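Local coordinates for tumor necrosis factor-inducible gene 6 protein (PDB 2PF5) that organises extracellular matrix by transferring heavy chains from inter-alpha-inhibitor to hyaluronan, which its Link module, the part described here, binds, at residues A17-V22 and G28-Y33; K34-A39 and D89-N94. All coordinates share one frame; numbering follows the deposited sequence.

Contact 1 of 2, residues A17-V22 and G28-Y33; sequences AEAKAV and GHLATY
The flat group that meets Leu30 here is the peptide linking Ala19 to Lys20. Leu30 CD2 lies over one face of this unit, 3.9 Å from Ala19 C and nearly straight above that atom. The Ala19 methyl projects to the same side of the peptide and adds an apolar partner, with Ala19 CB 4.0 Å from Leu30 CD2. Toward the Lys20 edge of the peptide the branch point takes over, and Leu30 CG packs 3.9 Å from Lys20 CA. The second methyl reaches on to the base of the lysine, where Leu30 CD1 approaches Lys20 CB to 3.8 Å. One isobutyl group thus straddles two consecutive helical residues, its methyls divided between them. With CG placed opposite the carbonyl carbon (chi1 -72°), the leucine branch continues out toward the helix. Lys20 contributes through its root: CG stands opposite the backbone nitrogen, next to the carbonyl carbon (chi1 -175°), and the extended chain beyond it leads the ammonium group off to the exposed surface. No hydrogen bond spans the two segments, so the join is van der Waals packing, largely buried and modest in size at 137 Å². Leu30 also touches Tyr16 and Cys23, one before and one after the pair it covers on the same helix, while Ala19 packs against Ala90. The contact therefore fixes helix 16-25 against the short strand 29-30 that follows it after a three-residue link. That strand lies antiparallel to strand 89-93, with backbone bonds from His29 to Tyr93 and from Ala31 to Tyr91, which places the first helix of the Link module against the sheet.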
ATOM      1  N   ALA A  17       3.547  10.443   4.301  1.00 17.09           N
ATOM      2  CA  ALA A  17       2.864  11.661   3.795  1.00 16.56           C
ATOM      3  C   ALA A  17       2.899  11.706   2.265  1.00 16.80           C
ATOM      4  O   ALA A  17       1.940  12.169   1.640  1.00 17.47           O
ATOM      5  CB  ALA A  17       3.518  12.966   4.392  1.00 17.03           C
ATOM      6  N   GLU A  18       4.007  11.282   1.663  1.00 16.32           N
ATOM      7  CA  GLU A  18       4.138  11.301   0.210  1.00 17.51           C
ATOM      8  C   GLU A  18       3.222  10.262  -0.429  1.00 17.57           C
ATOM      9  O   GLU A  18       2.583  10.513  -1.468  1.00 17.08           O
ATOM     10  CB  GLU A  18       5.581  11.035  -0.202  1.00 18.34           C
ATOM     11  CG  GLU A  18       6.466  12.218   0.159  1.00 19.67           C
ATOM     12  CD  GLU A  18       7.937  11.975  -0.078  1.00 22.72           C
ATOM     13  OE1 GLU A  18       8.393  10.802  -0.123  1.00 20.39           O
ATOM     14  OE2 GLU A  18       8.647  13.003  -0.163  1.00 22.56           O
ATOM     15  N   ALA A  19       3.195   9.090   0.183  1.00 18.34           N
ATOM     16  CA  ALA A  19       2.269   8.030  -0.258  1.00 18.53           C
ATOM     17  C   ALA A  19       0.804   8.529  -0.246  1.00 17.64           C
ATOM     18  O   ALA A  19       0.051   8.369  -1.225  1.00 18.17           O
ATOM     19  CB  ALA A  19       2.420   6.826   0.638  1.00 18.54           C
ATOM     20  N   LYS A  20       0.377   9.086   0.873  1.00 17.40           N
ATOM     21  CA  LYS A  20      -0.940   9.674   0.980  1.00 17.67           C
ATOM     22  C   LYS A  20      -1.201  10.746  -0.099  1.00 17.17           C
ATOM     23  O   LYS A  20      -2.264  10.764  -0.732  1.00 15.57           O
ATOM     24  CB  LYS A  20      -1.105  10.222   2.412  1.00 19.43           C
ATOM     25  CG  LYS A  20      -2.441  10.776   2.765  1.00 22.48           C
ATOM     26  CD  LYS A  20      -2.564  10.785   4.286  1.00 25.72           C
ATOM     27  CE  LYS A  20      -3.587  11.790   4.736  1.00 32.19           C
ATOM     28  NZ  LYS A  20      -3.693  11.798   6.234  1.00 35.19           N
ATOM     29  N   ALA A  21      -0.244  11.668  -0.305  1.00 15.97           N
ATOM     30  CA  ALA A  21      -0.342  12.670  -1.360  1.00 15.88           C
ATOM     31  C   ALA A  21      -0.445  12.092  -2.792  1.00 16.38           C
ATOM     32  O   ALA A  21      -1.218  12.596  -3.626  1.00 15.31           O
ATOM     33  CB  ALA A  21       0.871  13.696  -1.232  1.00 16.08           C
ATOM     34  N   VAL A  22       0.309  11.025  -3.066  1.00 16.38           N
ATOM     35  CA  VAL A  22       0.261  10.375  -4.383  1.00 18.07           C
ATOM     36  C   VAL A  22      -1.142   9.762  -4.644  1.00 17.94           C
ATOM     37  O   VAL A  22      -1.732   9.966  -5.713  1.00 17.09           O
ATOM     38  CB  VAL A  22       1.334   9.272  -4.508  1.00 19.18           C
ATOM     39  CG1 VAL A  22       1.094   8.420  -5.788  1.00 20.44           C
ATOM     40  CG2 VAL A  22       2.722   9.917  -4.575  1.00 20.29           C
ATOM     41  N   GLY A  28      -7.787   9.480  -5.345  1.00 18.97           N
ATOM     42  CA  GLY A  28      -8.221   8.571  -4.296  1.00 19.85           C
ATOM     43  C   GLY A  28      -7.645   8.875  -2.931  1.00 19.76           C
ATOM     44  O   GLY A  28      -7.474  10.058  -2.563  1.00 19.46           O
ATOM     45  N   HIS A  29      -7.401   7.808  -2.171  1.00 19.38           N
ATOM     46  CA  HIS A  29      -6.866   7.848  -0.802  1.00 19.58           C
ATOM     47  C   HIS A  29      -6.051   6.600  -0.627  1.00 20.46           C
ATOM     48  O   HIS A  29      -6.124   5.704  -1.480  1.00 21.00           O
ATOM     49  CB  HIS A  29      -8.010   7.896   0.239  1.00 19.53           C
ATOM     50  CG  HIS A  29      -8.968   9.022   0.009  1.00 22.02           C
ATOM     51  ND1 HIS A  29      -8.690  10.327   0.379  1.00 22.76           N
ATOM     52  CD2 HIS A  29     -10.171   9.053  -0.615  1.00 20.95           C
ATOM     53  CE1 HIS A  29      -9.690  11.104   0.001  1.00 23.70           C
ATOM     54  NE2 HIS A  29     -10.596  10.356  -0.609  1.00 22.65           N
ATOM     55  N   LEU A  30      -5.266   6.505   0.454  1.00 19.36           N
ATOM     56  CA  LEU A  30      -4.601   5.249   0.762  1.00 19.56           C
ATOM     57  C   LEU A  30      -5.671   4.198   1.029  1.00 19.54           C
ATOM     58  O   LEU A  30      -6.723   4.479   1.680  1.00 19.12           O
ATOM     59  CB  LEU A  30      -3.705   5.367   1.993  1.00 20.68           C
ATOM     60  CG  LEU A  30      -2.421   6.196   1.754  1.00 19.16           C
ATOM     61  CD1 LEU A  30      -1.865   6.601   3.142  1.00 21.33           C
ATOM     62  CD2 LEU A  30      -1.368   5.469   0.893  1.00 19.30           C
ATOM     63  N   ALA A  31      -5.400   3.001   0.538  1.00 19.22           N
ATOM     64  CA  ALA A  31      -6.337   1.873   0.772  1.00 19.13           C
ATOM     65  C   ALA A  31      -6.323   1.534   2.268  1.00 19.71           C
ATOM     66  O   ALA A  31      -5.262   1.617   2.952  1.00 21.17           O
ATOM     67  CB  ALA A  31      -5.913   0.680  -0.062  1.00 18.34           C
ATOM     68  N   THR A  32      -7.472   1.161   2.808  1.00 19.41           N
ATOM     69  CA  THR A  32      -7.493   0.550   4.122  1.00 19.01           C
ATOM     70  C   THR A  32      -7.007  -0.900   4.065  1.00 19.94           C
ATOM     71  O   THR A  32      -6.988  -1.550   2.995  1.00 19.02           O
ATOM     72  CB  THR A  32      -8.873   0.596   4.758  1.00 20.40           C
ATOM     73  OG1 THR A  32      -9.741  -0.331   4.081  1.00 16.80           O
ATOM     74  CG2 THR A  32      -9.497   2.018   4.708  1.00 20.50           C
ATOM     75  N   TYR A  33      -6.622  -1.428   5.217  1.00 18.79           N
ATOM     76  CA  TYR A  33      -6.312  -2.838   5.301  1.00 19.06           C
ATOM     77  C   TYR A  33      -7.474  -3.708   4.784  1.00 18.63           C
ATOM     78  O   TYR A  33      -7.242  -4.665   4.063  1.00 18.04           O
ATOM     79  CB  TYR A  33      -6.026  -3.253   6.741  1.00 19.67           C
ATOM     80  CG  TYR A  33      -5.633  -4.715   6.861  1.00 19.18           C
ATOM     81  CD1 TYR A  33      -4.281  -5.104   6.800  1.00 21.88           C
ATOM     82  CD2 TYR A  33      -6.611  -5.710   7.035  1.00 20.65           C
ATOM     83  CE1 TYR A  33      -3.920  -6.427   6.901  1.00 19.90           C
ATOM     84  CE2 TYR A  33      -6.273  -7.052   7.123  1.00 20.68           C
ATOM     85  CZ  TYR A  33      -4.922  -7.405   7.043  1.00 20.17           C
ATOM     86  OH  TYR A  33      -4.578  -8.726   7.199  1.00 20.90           O
TER

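Contact 2 of 2, residues K34-A39 and D89-N94; sequences KQLEAA and DAYCYN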
ATOM      1  N   LYS A  34      -8.703  -3.396   5.171  1.00 18.03           N
ATOM      2  CA  LYS A  34      -9.833  -4.249   4.735  1.00 18.39           C
ATOM      3  C   LYS A  34     -10.032  -4.187   3.217  1.00 17.69           C
ATOM      4  O   LYS A  34     -10.418  -5.191   2.612  1.00 15.50           O
ATOM      5  CB  LYS A  34     -11.098  -3.869   5.460  1.00 19.16           C
ATOM      6  CG  LYS A  34     -11.105  -4.370   6.907  1.00 20.82           C
ATOM      7  CD  LYS A  34     -12.230  -3.699   7.636  1.00 26.02           C
ATOM      8  CE  LYS A  34     -12.475  -4.333   8.986  1.00 30.60           C
ATOM      9  NZ  LYS A  34     -13.247  -3.358   9.803  1.00 32.69           N
ATOM     10  N   GLN A  35      -9.750  -3.017   2.624  1.00 16.83           N
ATOM     11  CA  GLN A  35      -9.812  -2.835   1.174  1.00 17.29           C
ATOM     12  C   GLN A  35      -8.738  -3.637   0.470  1.00 17.53           C
ATOM     13  O   GLN A  35      -9.018  -4.330  -0.517  1.00 16.96           O
ATOM     14  CB  GLN A  35      -9.767  -1.357   0.769  1.00 17.11           C
ATOM     15  CG  GLN A  35     -11.120  -0.642   1.035  1.00 16.54           C
ATOM     16  CD  GLN A  35     -10.987   0.888   1.119  1.00 18.02           C
ATOM     17  OE1 GLN A  35      -9.876   1.455   1.030  1.00 16.32           O
ATOM     18  NE2 GLN A  35     -12.111   1.550   1.338  1.00 17.28           N
ATOM     19  N   LEU A  36      -7.511  -3.534   0.962  1.00 17.45           N
ATOM     20  CA  LEU A  36      -6.409  -4.312   0.433  1.00 17.82           C
ATOM     21  C   LEU A  36      -6.713  -5.814   0.548  1.00 17.27           C
ATOM     22  O   LEU A  36      -6.434  -6.574  -0.402  1.00 16.00           O
ATOM     23  CB  LEU A  36      -5.067  -3.940   1.151  1.00 18.07           C
ATOM     24  CG  LEU A  36      -3.793  -4.600   0.595  1.00 18.84           C
ATOM     25  CD1 LEU A  36      -3.537  -4.228  -0.896  1.00 18.97           C
ATOM     26  CD2 LEU A  36      -2.549  -4.246   1.488  1.00 18.39           C
ATOM     27  N   GLU A  37      -7.272  -6.234   1.687  1.00 16.81           N
ATOM     28  CA  GLU A  37      -7.616  -7.648   1.883  1.00 17.22           C
ATOM     29  C   GLU A  37      -8.691  -8.159   0.900  1.00 16.50           C
ATOM     30  O   GLU A  37      -8.581  -9.288   0.348  1.00 15.44           O
ATOM     31  CB  GLU A  37      -7.978  -7.965   3.343  1.00 17.36           C
ATOM     32  CG  GLU A  37      -8.568  -9.410   3.514  1.00 19.06           C
ATOM     33  CD  GLU A  37      -7.552 -10.528   3.177  1.00 19.96           C
ATOM     34  OE1 GLU A  37      -6.348 -10.230   3.024  1.00 18.76           O
ATOM     35  OE2 GLU A  37      -7.960 -11.709   3.073  1.00 22.46           O
ATOM     36  N   ALA A  38      -9.748  -7.365   0.730  1.00 15.87           N
ATOM     37  CA  ALA A  38     -10.795  -7.673  -0.259  1.00 15.35           C
ATOM     38  C   ALA A  38     -10.184  -7.751  -1.665  1.00 15.51           C
ATOM     39  O   ALA A  38     -10.462  -8.689  -2.433  1.00 13.67           O
ATOM     40  CB  ALA A  38     -11.927  -6.601  -0.187  1.00 14.54           C
ATOM     41  N   ALA A  39      -9.321  -6.795  -2.011  1.00 14.82           N
ATOM     42  CA  ALA A  39      -8.648  -6.867  -3.324  1.00 15.25           C
ATOM     43  C   ALA A  39      -7.856  -8.180  -3.498  1.00 14.46           C
ATOM     44  O   ALA A  39      -7.907  -8.843  -4.567  1.00 13.56           O
ATOM     45  CB  ALA A  39      -7.718  -5.628  -3.535  1.00 15.03           C
ATOM     46  N   ASP A  89       6.423   1.724  -0.794  1.00 20.04           N
ATOM     47  CA  ASP A  89       5.552   2.091  -1.892  1.00 19.95           C
ATOM     48  C   ASP A  89       4.214   2.576  -1.312  1.00 19.91           C
ATOM     49  O   ASP A  89       4.132   2.948  -0.129  1.00 20.17           O
ATOM     50  CB  ASP A  89       5.419   0.897  -2.862  1.00 20.25           C
ATOM     51  CG  ASP A  89       6.696   0.632  -3.646  1.00 19.78           C
ATOM     52  OD1 ASP A  89       7.579   1.531  -3.769  1.00 18.43           O
ATOM     53  OD2 ASP A  89       6.819  -0.496  -4.168  1.00 20.32           O
ATOM     54  N   ALA A  90       3.153   2.550  -2.122  1.00 18.82           N
ATOM     55  CA  ALA A  90       1.835   2.989  -1.682  1.00 18.23           C
ATOM     56  C   ALA A  90       0.772   2.029  -2.226  1.00 18.01           C
ATOM     57  O   ALA A  90       0.887   1.558  -3.350  1.00 18.47           O
ATOM     58  CB  ALA A  90       1.552   4.407  -2.179  1.00 17.73           C
ATOM     59  N   TYR A  91      -0.242   1.762  -1.412  1.00 18.05           N
ATOM     60  CA  TYR A  91      -1.468   1.074  -1.850  1.00 18.49           C
ATOM     61  C   TYR A  91      -2.600   2.077  -1.817  1.00 18.73           C
ATOM     62  O   TYR A  91      -2.943   2.606  -0.752  1.00 19.44           O
ATOM     63  CB  TYR A  91      -1.771  -0.185  -0.996  1.00 18.01           C
ATOM     64  CG  TYR A  91      -0.840  -1.272  -1.399  1.00 19.36           C
ATOM     65  CD1 TYR A  91       0.301  -1.536  -0.639  1.00 18.36           C
ATOM     66  CD2 TYR A  91      -1.031  -1.984  -2.609  1.00 18.56           C
ATOM     67  CE1 TYR A  91       1.216  -2.522  -1.032  1.00 20.32           C
ATOM     68  CE2 TYR A  91      -0.118  -2.958  -3.022  1.00 18.94           C
ATOM     69  CZ  TYR A  91       1.008  -3.219  -2.212  1.00 19.58           C
ATOM     70  OH  TYR A  91       1.936  -4.163  -2.586  1.00 16.33           O
ATOM     71  N   CYS A  92      -3.132   2.380  -3.005  1.00 19.30           N
ATOM     72  CA  CYS A  92      -4.188   3.356  -3.175  1.00 19.52           C
ATOM     73  C   CYS A  92      -5.561   2.689  -3.385  1.00 19.93           C
ATOM     74  O   CYS A  92      -5.670   1.610  -3.977  1.00 20.40           O
ATOM     75  CB  CYS A  92      -3.931   4.210  -4.406  1.00 19.61           C
ATOM     76  SG  CYS A  92      -2.408   5.178  -4.419  1.00 23.18           S
ATOM     77  N   TYR A  93      -6.592   3.402  -2.954  1.00 20.31           N
ATOM     78  CA  TYR A  93      -7.985   3.050  -3.251  1.00 19.86           C
ATOM     79  C   TYR A  93      -8.662   4.181  -4.041  1.00 20.49           C
ATOM     80  O   TYR A  93      -8.731   5.331  -3.579  1.00 18.15           O
ATOM     81  CB  TYR A  93      -8.751   2.754  -1.967  1.00 19.64           C
ATOM     82  CG  TYR A  93     -10.205   2.406  -2.266  1.00 18.75           C
ATOM     83  CD1 TYR A  93     -10.517   1.286  -3.054  1.00 20.85           C
ATOM     84  CD2 TYR A  93     -11.246   3.176  -1.783  1.00 20.03           C
ATOM     85  CE1 TYR A  93     -11.849   0.962  -3.367  1.00 18.98           C
ATOM     86  CE2 TYR A  93     -12.621   2.847  -2.081  1.00 20.79           C
ATOM     87  CZ  TYR A  93     -12.877   1.718  -2.860  1.00 19.57           C
ATOM     88  OH  TYR A  93     -14.169   1.369  -3.191  1.00 22.47           O
ATOM     89  N   ASN A  94      -9.128   3.858  -5.248  1.00 20.70           N
ATOM     90  CA  ASN A  94      -9.887   4.810  -6.068  1.00 22.73           C
ATOM     91  C   ASN A  94     -11.026   4.026  -6.728  1.00 24.64           C
ATOM     92  O   ASN A  94     -10.793   3.421  -7.765  1.00 26.21           O
ATOM     93  CB  ASN A  94      -8.986   5.406  -7.149  1.00 22.08           C
ATOM     94  CG  ASN A  94      -9.570   6.633  -7.802  1.00 25.20           C
ATOM     95  OD1 ASN A  94     -10.775   6.714  -8.072  1.00 26.80           O
ATOM     96  ND2 ASN A  94      -8.712   7.581  -8.114  1.00 28.18           N
TER
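Gln35 lays its amide over one face of the Tyr93 ring, while the next residue, Leu36, reaches Tyr91. In the first pair the planes of amide and ring stand 32° apart, and Gln35 CD lies 3.7 Å above the ring plane, displaced toward the rim. Gln35 CG lies opposite the carbonyl carbon (chi1 -75°), and the extended chain beyond it carries the amide out over the ring. The oxygen leans on the root of the ring, with Gln35 OE1 3.4 Å from Tyr93 CG; the nitrogen rests further out, Gln35 NE2 being 3.6 Å from Tyr93 CD2. The two side chains run roughly perpendicular to each other. In the second pair, Leu36 CD1 makes an off-centre CH-pi contact, 4.2 Å from the Tyr91 ring centroid and 29° off its normal. No hydrogen bond crosses between the segments.

In the next shell, the Gln35 amide is held by its oxygen, which accepts a hydrogen bond from Thr32 N. Thr32, the N-cap of this helix, in turn caps Gln35 N through OG1; the reciprocal pair is a capping box, holding the amide over Tyr93. The Tyr91 hydroxyl is hydrogen-bonded to Ala48 O, anchoring the far end of the ring that Leu36 CD1 approaches obliquely. Leu36 is buried among Val2, Phe44, Met52, Pro60 and Ile75, part of the hydrophobic core of the Link module. Tyr91 and Tyr93 point to the helix, whereas Cys92 between them points away and forms the disulfide with Cys23. Strand 89-93 faces helix 33-41 on one side and is tied to helix 16-25 on the other.

Overall arrangement
The two contacts lie in series along the chain, contact 1 closing before contact 2 opens, with centres about 9 Å apart. Strand 29-30 is followed after two residues by helix 33-41, and segments 28-33 and 34-39 abut in the chain. Both contacts reach the same sheet and touch each other there, Leu30 CD2 packing 3.7 Å from Tyr91 O. Helix 16-25 is joined to the sheet through strand 29-30, and helix 33-41 packs directly on strand 89-93, the last strand of the module. Together they form a compact alpha/beta framework in the domain that binds hyaluronan and other matrix components.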